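Local coordinates for CHAD domain protein (Streptomyces chartreusis, PDB 6RN5) that probably binds polyphosphate through an all-helical CHAD domain and also binds copper ions at a histidine site, at residues A[26-31]-A[71-76]; A[77-82]-A[229-234]; A[109-114]-A[314-319]; A[326-331]-A[346-351]. One frame throughout, in Å; residues are numbered along the deposited sequence.

Contact 1 of 4, residues A[26-31]-A[71-76]; sequences GYLRAQ and ATLHTF
Thr72 OG1 is hydrogen-bonded to the carbonyl O of Arg68, one turn earlier in its own helix, and the edge of the Tyr27 ring comes up to the same oxygen, with CE2 of Tyr27 3.4 Å from OG1 of Thr72. The two segments are antiparallel helices of the all-helical CHAD domain, helix 21-42 and the C-terminal end of helix 56-75, with axes 11.4 Å apart and N-to-C directions 158° apart. Across this wide spacing the side chains do the bridging. Tyr27 swings its ring beside its carbonyl carbon, with CG anti to the backbone N (chi1 -177°), which puts the Thr72 oxygen at the ring edge, near the plane of the ring. Gln31 CG lies over the rim of one ring face, and the phenol OH is hydrogen-bonded to Glu292 OE1. Leu28 and Thr72 reach toward each other tip to tip; CD2 of Leu28 sits 3.4 Å from CG2 of Thr72, tighter than usual for two carbons. Thr72 thus sets its oxygen against the ring edge of Tyr27 by van der Waals contact and its methyl against Leu28. Leu73 crosses Leu28 obliquely; its side chain also touches Trp84, Cys85 and Met88 of helix 82-120, tying a third helix into this buried layer. Its nearest atom to the first segment is CD1, 3.7 Å from CD2 of Leu28.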
loop_
_atom_site.group_PDB
_atom_site.type_symbol
_atom_site.label_atom_id
_atom_site.label_comp_id
_atom_site.label_asym_id
_atom_site.label_seq_id
_atom_site.Cartn_x
_atom_site.Cartn_y
_atom_site.Cartn_z
ATOM N N GLY A 26 -39.251 29.219 -5.836
ATOM C CA GLY A 26 -38.295 30.273 -5.410
ATOM C C GLY A 26 -36.873 29.748 -5.565
ATOM O O GLY A 26 -35.998 30.457 -6.044
ATOM N N TYR A 27 -36.640 28.491 -5.189
ATOM C CA TYR A 27 -35.303 27.905 -5.282
ATOM C C TYR A 27 -34.857 27.769 -6.736
ATOM O O TYR A 27 -33.720 28.187 -7.069
ATOM C CB TYR A 27 -35.237 26.566 -4.563
ATOM C CG TYR A 27 -33.874 25.928 -4.540
ATOM C CD1 TYR A 27 -32.824 26.468 -3.774
ATOM C CD2 TYR A 27 -33.610 24.789 -5.319
ATOM C CE1 TYR A 27 -31.553 25.859 -3.780
ATOM C CE2 TYR A 27 -32.353 24.188 -5.335
ATOM C CZ TYR A 27 -31.336 24.723 -4.566
ATOM O OH TYR A 27 -30.115 24.083 -4.577
ATOM N N LEU A 28 -35.749 27.247 -7.600
ATOM C CA LEU A 28 -35.473 27.133 -9.014
ATOM C C LEU A 28 -35.190 28.494 -9.679
ATOM O O LEU A 28 -34.218 28.616 -10.426
ATOM C CB LEU A 28 -36.597 26.389 -9.768
ATOM C CG LEU A 28 -36.642 24.874 -9.498
ATOM C CD1 LEU A 28 -37.922 24.237 -10.013
ATOM C CD2 LEU A 28 -35.421 24.175 -10.102
ATOM N N ARG A 29 -36.036 29.490 -9.429
ATOM C CA ARG A 29 -35.810 30.852 -9.953
ATOM C C ARG A 29 -34.436 31.430 -9.542
ATOM O O ARG A 29 -33.726 31.994 -10.368
ATOM C CB ARG A 29 -36.969 31.812 -9.577
ATOM C CG ARG A 29 -38.250 31.577 -10.396
ATOM C CD ARG A 29 -39.322 32.684 -10.270
ATOM N NE ARG A 29 -39.668 32.825 -8.859
ATOM C CZ ARG A 29 -40.724 32.267 -8.241
ATOM N NH1 ARG A 29 -40.878 32.454 -6.922
ATOM N NH2 ARG A 29 -41.647 31.564 -8.925
ATOM N N ALA A 30 -34.068 31.246 -8.277
ATOM C CA ALA A 30 -32.799 31.699 -7.743
ATOM C C ALA A 30 -31.603 31.037 -8.418
ATOM O O ALA A 30 -30.650 31.723 -8.787
ATOM C CB ALA A 30 -32.733 31.415 -6.251
ATOM N N GLN A 31 -31.641 29.713 -8.560
ATOM C CA GLN A 31 -30.579 28.989 -9.275
ATOM C C GLN A 31 -30.478 29.362 -10.749
ATOM O O GLN A 31 -29.379 29.592 -11.245
ATOM C CB GLN A 31 -30.752 27.479 -9.114
ATOM C CG GLN A 31 -30.531 27.058 -7.669
ATOM C CD GLN A 31 -29.145 27.433 -7.162
ATOM O OE1 GLN A 31 -28.139 27.182 -7.833
ATOM N NE2 GLN A 31 -29.081 28.004 -5.974
ATOM N N ALA A 71 -30.713 18.417 -10.308
ATOM C CA ALA A 71 -31.103 17.654 -9.120
ATOM C C ALA A 71 -32.548 17.911 -8.699
ATOM O O ALA A 71 -33.309 16.989 -8.381
ATOM C CB ALA A 71 -30.172 17.965 -7.948
ATOM N N THR A 72 -32.906 19.176 -8.677
ATOM C CA THR A 72 -34.217 19.612 -8.243
ATOM C C THR A 72 -35.300 19.020 -9.146
ATOM O O THR A 72 -36.336 18.561 -8.664
ATOM C CB THR A 72 -34.266 21.125 -8.237
ATOM O OG1 THR A 72 -33.300 21.601 -7.292
ATOM C CG2 THR A 72 -35.613 21.636 -7.816
ATOM N N LEU A 73 -35.033 19.014 -10.443
ATOM C CA LEU A 73 -35.964 18.477 -11.422
ATOM C C LEU A 73 -36.087 16.958 -11.277
ATOM O O LEU A 73 -36.983 16.381 -11.817
ATOM C CB LEU A 73 -35.551 18.874 -12.843
ATOM C CG LEU A 73 -36.183 20.186 -13.353
ATOM C CD1 LEU A 73 -36.033 21.345 -12.402
ATOM C CD2 LEU A 73 -35.598 20.568 -14.696
ATOM N N HIS A 74 -35.167 16.321 -10.565
ATOM C CA HIS A 74 -35.224 14.885 -10.364
ATOM C C HIS A 74 -36.044 14.652 -9.119
ATOM O O HIS A 74 -37.067 14.012 -9.187
ATOM C CB HIS A 74 -33.804 14.286 -10.203
ATOM C CG HIS A 74 -33.791 12.805 -10.069
ATOM N ND1 HIS A 74 -33.712 12.164 -8.856
ATOM C CD2 HIS A 74 -33.882 11.833 -11.002
ATOM C CE1 HIS A 74 -33.728 10.861 -9.046
ATOM N NE2 HIS A 74 -33.825 10.630 -10.341
ATOM N N THR A 75 -35.556 15.170 -7.987
ATOM C CA THR A 75 -36.144 14.944 -6.658
ATOM C C THR A 75 -37.618 15.360 -6.601
ATOM O O THR A 75 -38.432 14.706 -5.916
ATOM C CB THR A 75 -35.340 15.712 -5.581
ATOM O OG1 THR A 75 -33.982 15.270 -5.596
ATOM C CG2 THR A 75 -35.906 15.490 -4.206
ATOM N N PHE A 76 -37.938 16.470 -7.286
ATOM C CA PHE A 76 -39.242 17.138 -7.170
ATOM C C PHE A 76 -39.972 17.103 -8.489
ATOM O O PHE A 76 -40.841 17.933 -8.769
ATOM C CB PHE A 76 -39.084 18.598 -6.682
ATOM C CG PHE A 76 -38.349 18.735 -5.358
ATOM C CD1 PHE A 76 -39.023 18.597 -4.140
ATOM C CD2 PHE A 76 -36.984 19.038 -5.322
ATOM C CE1 PHE A 76 -38.333 18.751 -2.923
ATOM C CE2 PHE A 76 -36.295 19.180 -4.108
ATOM C CZ PHE A 76 -36.961 19.031 -2.916
#

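Contact 2 of 4, residues A[77-82]-A[229-234]; sequences QSLLDT and RPLATA
Leu231 sets its CD1 methyl against both Leu79 and Ser78, joining the start of helix 229-244 to the short 3-10 turn that links helix 56-75 with helix 82-120 in the CHAD domain. The close-packed half is apolar: CD1 of Leu231 lies 3.8 Å from CG of Leu79, the two side chains passing at a slant. Leu79 is buried and also packs on Leu228 and on Leu24 of helix 21-42, while Phe76, just ahead of the turn, lies against Leu231. The other half is looser and faces solvent. There the exposed Ser78 turns OG between its backbone N and carbonyl carbon (chi1 52°), which brings the hydroxyl over the end of Leu231, 3.6 Å from CD1 and 3.7 Å from CD2 of that leucine. This is van der Waals contact of a hydroxyl with methyls, at the exposed border of the apolar pair. The turn runs on into helix 82-120, whose N-cap is Asp81. On the buried side CD1 of Leu79 adds a second apolar touch, 3.8 Å from CD1 of Leu231.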
loop_
_atom_site.group_PDB
_atom_site.type_symbol
_atom_site.label_atom_id
_atom_site.label_comp_id
_atom_site.label_asym_id
_atom_site.label_seq_id
_atom_site.Cartn_x
_atom_site.Cartn_y
_atom_site.Cartn_z
ATOM N N GLN A 77 -39.641 16.091 -9.275
ATOM C CA GLN A 77 -40.204 15.926 -10.589
ATOM C C GLN A 77 -41.705 15.829 -10.511
ATOM O O GLN A 77 -42.371 16.310 -11.399
ATOM C CB GLN A 77 -39.687 14.668 -11.297
ATOM C CG GLN A 77 -40.127 14.633 -12.760
ATOM C CD GLN A 77 -39.356 13.645 -13.614
ATOM O OE1 GLN A 77 -39.925 12.660 -14.059
ATOM N NE2 GLN A 77 -38.045 13.907 -13.850
ATOM N N SER A 78 -42.237 15.234 -9.449
ATOM C CA SER A 78 -43.698 15.053 -9.374
ATOM C C SER A 78 -44.430 16.375 -9.254
ATOM O O SER A 78 -45.594 16.426 -9.549
ATOM C CB SER A 78 -44.082 14.136 -8.201
ATOM O OG SER A 78 -43.499 14.586 -7.004
ATOM N N LEU A 79 -43.768 17.447 -8.807
ATOM C CA LEU A 79 -44.432 18.758 -8.711
ATOM C C LEU A 79 -44.278 19.650 -9.953
ATOM O O LEU A 79 -44.723 20.770 -9.934
ATOM C CB LEU A 79 -43.954 19.509 -7.457
ATOM C CG LEU A 79 -44.311 18.744 -6.170
ATOM C CD1 LEU A 79 -43.984 19.613 -4.996
ATOM C CD2 LEU A 79 -45.784 18.372 -6.119
ATOM N N LEU A 80 -43.705 19.127 -11.039
ATOM C CA LEU A 80 -43.307 19.927 -12.199
ATOM C C LEU A 80 -43.787 19.213 -13.464
ATOM O O LEU A 80 -43.962 18.036 -13.459
ATOM C CB LEU A 80 -41.776 20.071 -12.216
ATOM C CG LEU A 80 -41.127 20.746 -10.997
ATOM C CD1 LEU A 80 -39.646 20.415 -10.787
ATOM C CD2 LEU A 80 -41.250 22.240 -11.118
ATOM N N ASP A 81 -43.992 19.934 -14.546
ATOM C CA ASP A 81 -44.316 19.321 -15.850
ATOM C C ASP A 81 -43.302 18.272 -16.270
ATOM O O ASP A 81 -42.097 18.560 -16.390
ATOM C CB ASP A 81 -44.380 20.416 -16.894
ATOM C CG ASP A 81 -44.752 19.904 -18.261
ATOM O OD1 ASP A 81 -43.961 19.215 -18.947
ATOM O OD2 ASP A 81 -45.846 20.249 -18.674
ATOM N N THR A 82 -43.787 17.055 -16.525
ATOM C CA THR A 82 -42.911 15.939 -16.743
ATOM C C THR A 82 -42.042 16.104 -17.993
ATOM O O THR A 82 -40.817 15.893 -17.909
ATOM C CB THR A 82 -43.701 14.618 -16.780
ATOM O OG1 THR A 82 -44.195 14.366 -15.478
ATOM C CG2 THR A 82 -42.826 13.445 -17.124
ATOM N N ARG A 229 -41.620 18.305 2.012
ATOM C CA ARG A 229 -40.847 17.415 2.876
ATOM C C ARG A 229 -40.882 15.935 2.571
ATOM O O ARG A 229 -39.874 15.288 2.667
ATOM C CB ARG A 229 -41.166 17.664 4.329
ATOM C CG ARG A 229 -40.654 19.042 4.758
ATOM C CD ARG A 229 -41.264 19.462 6.084
ATOM N NE ARG A 229 -42.566 20.086 5.864
ATOM C CZ ARG A 229 -43.541 20.182 6.765
ATOM N NH1 ARG A 229 -44.684 20.790 6.446
ATOM N NH2 ARG A 229 -43.393 19.666 7.976
ATOM N N PRO A 230 -42.032 15.397 2.182
ATOM C CA PRO A 230 -42.073 13.986 1.827
ATOM C C PRO A 230 -41.173 13.659 0.628
ATOM O O PRO A 230 -40.570 12.583 0.575
ATOM C CB PRO A 230 -43.553 13.760 1.471
ATOM C CG PRO A 230 -44.268 14.868 2.153
ATOM C CD PRO A 230 -43.332 16.037 2.054
ATOM N N LEU A 231 -41.070 14.591 -0.313
ATOM C CA LEU A 231 -40.155 14.413 -1.461
ATOM C C LEU A 231 -38.684 14.422 -1.078
ATOM O O LEU A 231 -37.936 13.610 -1.565
ATOM C CB LEU A 231 -40.424 15.455 -2.542
ATOM C CG LEU A 231 -41.861 15.364 -3.066
ATOM C CD1 LEU A 231 -42.169 16.403 -4.132
ATOM C CD2 LEU A 231 -42.112 13.949 -3.595
ATOM N N ALA A 232 -38.301 15.349 -0.222
ATOM C CA ALA A 232 -36.963 15.403 0.341
ATOM C C ALA A 232 -36.633 14.147 1.112
ATOM O O ALA A 232 -35.529 13.634 0.991
ATOM C CB ALA A 232 -36.817 16.609 1.253
ATOM N N THR A 233 -37.589 13.682 1.909
ATOM C CA THR A 233 -37.459 12.422 2.676
ATOM C C THR A 233 -37.249 11.236 1.796
ATOM O O THR A 233 -36.413 10.354 2.092
ATOM C CB THR A 233 -38.723 12.187 3.558
ATOM O OG1 THR A 233 -38.804 13.222 4.504
ATOM C CG2 THR A 233 -38.676 10.929 4.314
ATOM N N ALA A 234 -38.004 11.181 0.713
ATOM C CA ALA A 234 -37.783 10.117 -0.260
ATOM C C ALA A 234 -36.294 10.084 -0.771
ATOM O O ALA A 234 -35.702 9.004 -1.017
ATOM C CB ALA A 234 -38.751 10.305 -1.434
#

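Contact 3 of 4, residues A[109-114]-A[314-319]; sequences LERLLN and LNRHRD. With SO4 (sulfate ion), chain F.
Arg111 of helix 82-120 reaches across to Asp319 and Arg316 of helix 305-331, joining two long helices of the CHAD domain at the surface. Its CB already points toward the other helix, and CG leaves on the far side of the backbone N (chi1 161°), carrying the chain outward. CD comes next, 3.9 Å from the carbonyl O of Asp319. A bend about the CG-CD bond (chi3 -82°) then turns one face of the guanidinium to the Asp319 backbone, whose carbonyl carbon lies off-centre over it, the two side chains crossing at about a right angle. NE is 3.7 Å from CB of Asp319 and gives its N-H at 2.9 Å to a water in plane at the guanidinium edge, which passes a weak bond of 3.4 Å to OD2 of Asp319. At the tip NH2 packs 4.1 Å from CG of Arg316, while NH1 turns to another helix and bonds to OE1 of Gln351. Asp319 is not in direct ionic contact with Arg111: NH2 of Arg111 and OD2 of Asp319 are 4.8 Å apart. Its OD1 instead forms a weak salt bridge of 3.3 Å with NE of Arg318. The far end of Arg318 meets a sulfate, probably from the crystallisation liquor, edge-on through weak, long bonds of NH1 and NH2; Arg281 NH2 binds the same anion. The aspartate therefore sits between two arginines, one reached through water and one directly, and would probably moderate their charge, while Arg318 and Arg281 can receive a tetrahedral anion, consistent with polyphosphate binding.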
loop_
_atom_site.group_PDB
_atom_site.type_symbol
_atom_site.label_atom_id
_atom_site.label_comp_id
_atom_site.label_asym_id
_atom_site.label_seq_id
_atom_site.Cartn_x
_atom_site.Cartn_y
_atom_site.Cartn_z
ATOM N N LEU A 109 -3.991 15.718 -12.631
ATOM C CA LEU A 109 -2.556 15.836 -12.839
ATOM C C LEU A 109 -1.879 16.220 -11.549
ATOM O O LEU A 109 -0.900 15.587 -11.106
ATOM C CB LEU A 109 -2.244 16.875 -13.921
ATOM C CG LEU A 109 -0.760 17.186 -14.177
ATOM C CD1 LEU A 109 0.069 15.917 -14.395
ATOM C CD2 LEU A 109 -0.582 18.119 -15.366
ATOM N N GLU A 110 -2.414 17.256 -10.924
ATOM C CA GLU A 110 -1.898 17.688 -9.629
ATOM C C GLU A 110 -1.866 16.584 -8.563
ATOM O O GLU A 110 -0.855 16.387 -7.872
ATOM C CB GLU A 110 -2.733 18.835 -9.132
ATOM C CG GLU A 110 -2.329 19.239 -7.740
ATOM C CD GLU A 110 -2.393 20.725 -7.537
ATOM O OE1 GLU A 110 -3.355 21.347 -8.074
ATOM O OE2 GLU A 110 -1.479 21.243 -6.831
ATOM N N ARG A 111 -2.973 15.865 -8.428
ATOM C CA ARG A 111 -3.054 14.780 -7.484
ATOM C C ARG A 111 -1.958 13.771 -7.799
ATOM O O ARG A 111 -1.252 13.292 -6.900
ATOM C CB ARG A 111 -4.449 14.130 -7.576
ATOM C CG ARG A 111 -4.560 12.740 -6.995
ATOM C CD ARG A 111 -5.990 12.190 -7.072
ATOM N NE ARG A 111 -6.784 12.708 -5.966
ATOM C CZ ARG A 111 -6.859 12.175 -4.751
ATOM N NH1 ARG A 111 -6.270 11.018 -4.438
ATOM N NH2 ARG A 111 -7.616 12.779 -3.862
ATOM N N LEU A 112 -1.776 13.448 -9.078
ATOM C CA LEU A 112 -0.784 12.442 -9.421
ATOM C C LEU A 112 0.658 12.934 -9.225
ATOM O O LEU A 112 1.526 12.198 -8.714
ATOM C CB LEU A 112 -1.010 11.930 -10.840
ATOM C CG LEU A 112 -2.271 11.060 -11.025
ATOM C CD1 LEU A 112 -2.677 10.909 -12.485
ATOM C CD2 LEU A 112 -2.157 9.674 -10.421
ATOM N N LEU A 113 0.935 14.162 -9.621
ATOM C CA LEU A 113 2.293 14.708 -9.351
ATOM C C LEU A 113 2.618 14.805 -7.864
ATOM O O LEU A 113 3.698 14.400 -7.452
ATOM C CB LEU A 113 2.528 16.051 -10.036
ATOM C CG LEU A 113 2.447 15.912 -11.573
ATOM C CD1 LEU A 113 2.562 17.266 -12.274
ATOM C CD2 LEU A 113 3.516 14.984 -12.151
ATOM N N ASN A 114 1.676 15.262 -7.058
ATOM C CA ASN A 114 1.841 15.223 -5.602
ATOM C C ASN A 114 2.156 13.805 -5.123
ATOM O O ASN A 114 3.101 13.619 -4.391
ATOM C CB ASN A 114 0.597 15.751 -4.879
ATOM C CG ASN A 114 0.452 17.251 -4.999
ATOM O OD1 ASN A 114 1.439 17.977 -5.163
ATOM N ND2 ASN A 114 -0.766 17.717 -4.960
ATOM N N LEU A 314 -16.383 10.935 -0.260
ATOM C CA LEU A 314 -16.778 10.367 -1.557
ATOM C C LEU A 314 -16.141 11.089 -2.756
ATOM O O LEU A 314 -15.894 10.462 -3.786
ATOM C CB LEU A 314 -18.278 10.329 -1.719
ATOM C CG LEU A 314 -18.962 9.473 -0.645
ATOM C CD1 LEU A 314 -20.491 9.554 -0.725
ATOM C CD2 LEU A 314 -18.491 8.044 -0.683
ATOM N N ASN A 315 -15.838 12.380 -2.645
ATOM C CA ASN A 315 -15.072 13.033 -3.732
ATOM C C ASN A 315 -13.633 12.494 -3.826
ATOM O O ASN A 315 -13.087 12.362 -4.909
ATOM C CB ASN A 315 -15.017 14.549 -3.580
ATOM C CG ASN A 315 -16.354 15.239 -3.807
ATOM O OD1 ASN A 315 -17.309 14.686 -4.407
ATOM N ND2 ASN A 315 -16.432 16.472 -3.330
ATOM N N ARG A 316 -13.012 12.200 -2.704
ATOM C CA ARG A 316 -11.678 11.675 -2.740
ATOM C C ARG A 316 -11.720 10.289 -3.328
ATOM O O ARG A 316 -10.839 9.898 -4.081
ATOM C CB ARG A 316 -11.046 11.716 -1.347
ATOM C CG ARG A 316 -10.505 13.125 -1.035
ATOM C CD ARG A 316 -10.720 13.569 0.399
ATOM N NE ARG A 316 -10.220 12.614 1.390
ATOM C CZ ARG A 316 -10.827 12.298 2.543
ATOM N NH1 ARG A 316 -11.997 12.828 2.888
ATOM N NH2 ARG A 316 -10.258 11.408 3.356
ATOM N N HIS A 317 -12.763 9.539 -2.987
ATOM C CA HIS A 317 -12.964 8.205 -3.535
ATOM C C HIS A 317 -12.977 8.251 -5.069
ATOM O O HIS A 317 -12.304 7.510 -5.748
ATOM C CB HIS A 317 -14.252 7.617 -2.973
ATOM C CG HIS A 317 -14.503 6.200 -3.375
ATOM N ND1 HIS A 317 -14.786 5.838 -4.666
ATOM C CD2 HIS A 317 -14.510 5.058 -2.658
ATOM C CE1 HIS A 317 -14.972 4.527 -4.724
ATOM N NE2 HIS A 317 -14.816 4.029 -3.523
ATOM N N ARG A 318 -13.762 9.149 -5.599
ATOM C CA ARG A 318 -13.937 9.292 -7.009
ATOM C C ARG A 318 -12.651 9.784 -7.663
ATOM O O ARG A 318 -12.235 9.229 -8.667
ATOM C CB ARG A 318 -15.088 10.269 -7.273
ATOM C CG ARG A 318 -15.605 10.269 -8.705
ATOM C CD ARG A 318 -14.889 11.258 -9.577
ATOM N NE ARG A 318 -15.042 12.634 -9.111
ATOM C CZ ARG A 318 -15.872 13.536 -9.644
ATOM N NH1 ARG A 318 -16.673 13.242 -10.675
ATOM N NH2 ARG A 318 -15.885 14.758 -9.143
ATOM N N ASP A 319 -12.028 10.809 -7.080
ATOM C CA ASP A 319 -10.799 11.354 -7.608
ATOM C C ASP A 319 -9.695 10.315 -7.541
ATOM O O ASP A 319 -8.950 10.161 -8.503
ATOM C CB ASP A 319 -10.344 12.634 -6.848
ATOM C CG ASP A 319 -11.282 13.838 -7.082
ATOM O OD1 ASP A 319 -12.137 13.818 -7.993
ATOM O OD2 ASP A 319 -11.187 14.797 -6.309
HETATM S S SO4 F . -19.219 16.131 -11.079
HETATM O O1 SO4 F . -20.259 17.026 -11.671
HETATM O O2 SO4 F . -18.609 16.799 -9.922
HETATM O O3 SO4 F . -19.796 14.800 -10.636
HETATM O O4 SO4 F . -18.165 15.982 -12.107
HETATM O O HOH W 1 -7.838 15.289 -6.675
#

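Contact 4 of 4, residues A[326-331]-A[346-351]; sequences AAAQAA and VLHADQ. With CU (copper (II) ion), chain B.
This is a buried, alanine-lined crossing in an antiparallel alpha-alpha hairpin, helix 305-331 returning as helix 338-366, that carries one ligand of a copper site of the CHAD protein. The axes run 8.6 Å apart at 163° between their N-to-C directions, a closeness suited to the small side chains of Ala327 and Ala328. The methyl CB of Ala327 rests against the backbone of the other helix, 3.9 Å from N of His348, and touches CG of Leu347 at 4.2 Å. Beside it the CB of Ala328 meets the imidazole, 3.9 Å from CD2 of His348. That imidazole has a chi1 of 171°, swinging the ring to the carbonyl side and carrying it past Ala328 to the metal. His262 and His271 bind the same ion through their NE2 atoms, and the ring of His262 stands at about 75° to that of His348. Tyr342 of the second subunit packs on both Ala328 and His348, so the dimer interface reaches the site. At the metal itself the NE2 of His348 binds copper at 2.0 Å.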
loop_
_atom_site.group_PDB
_atom_site.type_symbol
_atom_site.label_atom_id
_atom_site.label_comp_id
_atom_site.label_asym_id
_atom_site.label_seq_id
_atom_site.Cartn_x
_atom_site.Cartn_y
_atom_site.Cartn_z
ATOM N N ALA A 326 -5.944 6.603 -14.567
ATOM C CA ALA A 326 -5.037 7.303 -15.443
ATOM C C ALA A 326 -3.617 6.734 -15.325
ATOM O O ALA A 326 -2.900 6.700 -16.300
ATOM C CB ALA A 326 -5.017 8.787 -15.147
ATOM N N ALA A 327 -3.188 6.321 -14.137
ATOM C CA ALA A 327 -1.859 5.729 -13.997
ATOM C C ALA A 327 -1.784 4.393 -14.728
ATOM O O ALA A 327 -0.810 4.120 -15.426
ATOM C CB ALA A 327 -1.524 5.540 -12.538
ATOM N N ALA A 328 -2.811 3.562 -14.561
ATOM C CA ALA A 328 -2.835 2.262 -15.228
ATOM C C ALA A 328 -2.781 2.452 -16.749
ATOM O O ALA A 328 -1.960 1.838 -17.441
ATOM C CB ALA A 328 -4.058 1.416 -14.804
ATOM N N GLN A 329 -3.626 3.336 -17.256
ATOM C CA GLN A 329 -3.706 3.575 -18.653
ATOM C C GLN A 329 -2.389 4.151 -19.189
ATOM O O GLN A 329 -1.937 3.751 -20.230
ATOM C CB GLN A 329 -4.918 4.482 -18.978
ATOM C CG GLN A 329 -5.195 4.639 -20.496
ATOM C CD GLN A 329 -5.493 3.314 -21.233
ATOM O OE1 GLN A 329 -6.271 2.482 -20.763
ATOM N NE2 GLN A 329 -4.849 3.116 -22.379
ATOM N N ALA A 330 -1.760 5.058 -18.471
ATOM C CA ALA A 330 -0.484 5.554 -18.889
ATOM C C ALA A 330 0.589 4.443 -18.994
ATOM O O ALA A 330 1.466 4.499 -19.828
ATOM C CB ALA A 330 -0.007 6.635 -17.905
ATOM N N ALA A 331 0.508 3.450 -18.144
ATOM C CA ALA A 331 1.425 2.319 -18.178
ATOM C C ALA A 331 1.296 1.468 -19.441
ATOM O O ALA A 331 2.207 0.712 -19.748
ATOM C CB ALA A 331 1.192 1.439 -16.947
ATOM N N VAL A 346 3.255 1.588 -8.880
ATOM C CA VAL A 346 3.244 2.036 -7.512
ATOM C C VAL A 346 2.162 3.088 -7.315
ATOM O O VAL A 346 1.395 3.073 -6.347
ATOM C CB VAL A 346 4.613 2.660 -7.134
ATOM C CG1 VAL A 346 4.603 3.197 -5.729
ATOM C CG2 VAL A 346 5.719 1.613 -7.212
ATOM N N LEU A 347 2.120 4.017 -8.259
ATOM C CA LEU A 347 1.159 5.112 -8.233
ATOM C C LEU A 347 -0.302 4.661 -8.351
ATOM O O LEU A 347 -1.168 5.178 -7.688
ATOM C CB LEU A 347 1.516 6.061 -9.352
ATOM C CG LEU A 347 0.752 7.333 -9.512
ATOM C CD1 LEU A 347 0.855 8.146 -8.230
ATOM C CD2 LEU A 347 1.387 8.051 -10.697
ATOM N N HIS A 348 -0.574 3.704 -9.216
ATOM C CA HIS A 348 -1.892 3.083 -9.260
ATOM C C HIS A 348 -2.253 2.453 -7.935
ATOM O O HIS A 348 -3.374 2.619 -7.466
ATOM C CB HIS A 348 -1.962 2.037 -10.377
ATOM C CG HIS A 348 -3.207 1.199 -10.345
ATOM N ND1 HIS A 348 -3.278 0.009 -9.653
ATOM C CD2 HIS A 348 -4.428 1.387 -10.911
ATOM C CE1 HIS A 348 -4.495 -0.507 -9.811
ATOM N NE2 HIS A 348 -5.212 0.321 -10.561
ATOM N N ALA A 349 -1.305 1.755 -7.315
ATOM C CA ALA A 349 -1.548 1.093 -6.055
ATOM C C ALA A 349 -1.818 2.107 -4.942
ATOM O O ALA A 349 -2.793 1.982 -4.166
ATOM C CB ALA A 349 -0.346 0.216 -5.694
ATOM N N ASP A 350 -0.962 3.120 -4.878
ATOM C CA ASP A 350 -1.178 4.232 -3.988
ATOM C C ASP A 350 -2.595 4.818 -4.069
ATOM O O ASP A 350 -3.266 5.029 -3.042
ATOM C CB ASP A 350 -0.167 5.356 -4.314
ATOM C CG ASP A 350 -0.281 6.500 -3.353
ATOM O OD1 ASP A 350 0.142 6.291 -2.198
ATOM O OD2 ASP A 350 -0.795 7.573 -3.741
ATOM N N GLN A 351 -3.059 5.084 -5.284
ATOM C CA GLN A 351 -4.360 5.726 -5.442
ATOM C C GLN A 351 -5.478 4.726 -5.115
ATOM O O GLN A 351 -6.512 5.115 -4.596
ATOM C CB GLN A 351 -4.500 6.347 -6.843
ATOM C CG GLN A 351 -3.470 7.463 -7.070
ATOM C CD GLN A 351 -3.734 8.628 -6.148
ATOM O OE1 GLN A 351 -4.810 9.245 -6.232
ATOM N NE2 GLN A 351 -2.800 8.884 -5.206
HETATM CU CU CU B . -6.983 -0.362 -11.308
#

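How the contacts relate
The four contacts form two pairs on opposite sides of the chain's centre. Contacts 1 and 2 have centres about 10 Å apart and touch through Phe76 on Leu231 and Leu28 on Leu80, so the helix end and the following turn make one apolar patch. Contacts 3 and 4, centres about 12 Å apart, share helix 305-331; Leu112 packs on Leu347 and Ala326, and Arg111 NH1 probably hydrogen-bonds to Gln351 OE1. The centres of contacts 1 and 4 are about 39 Å apart. Along the chain contacts 2 and 3 interleave and contact 4 closes last. Helix 82-120, from contact 2 to contact 3, spans the two ends, with the copper site at the end of contact 4.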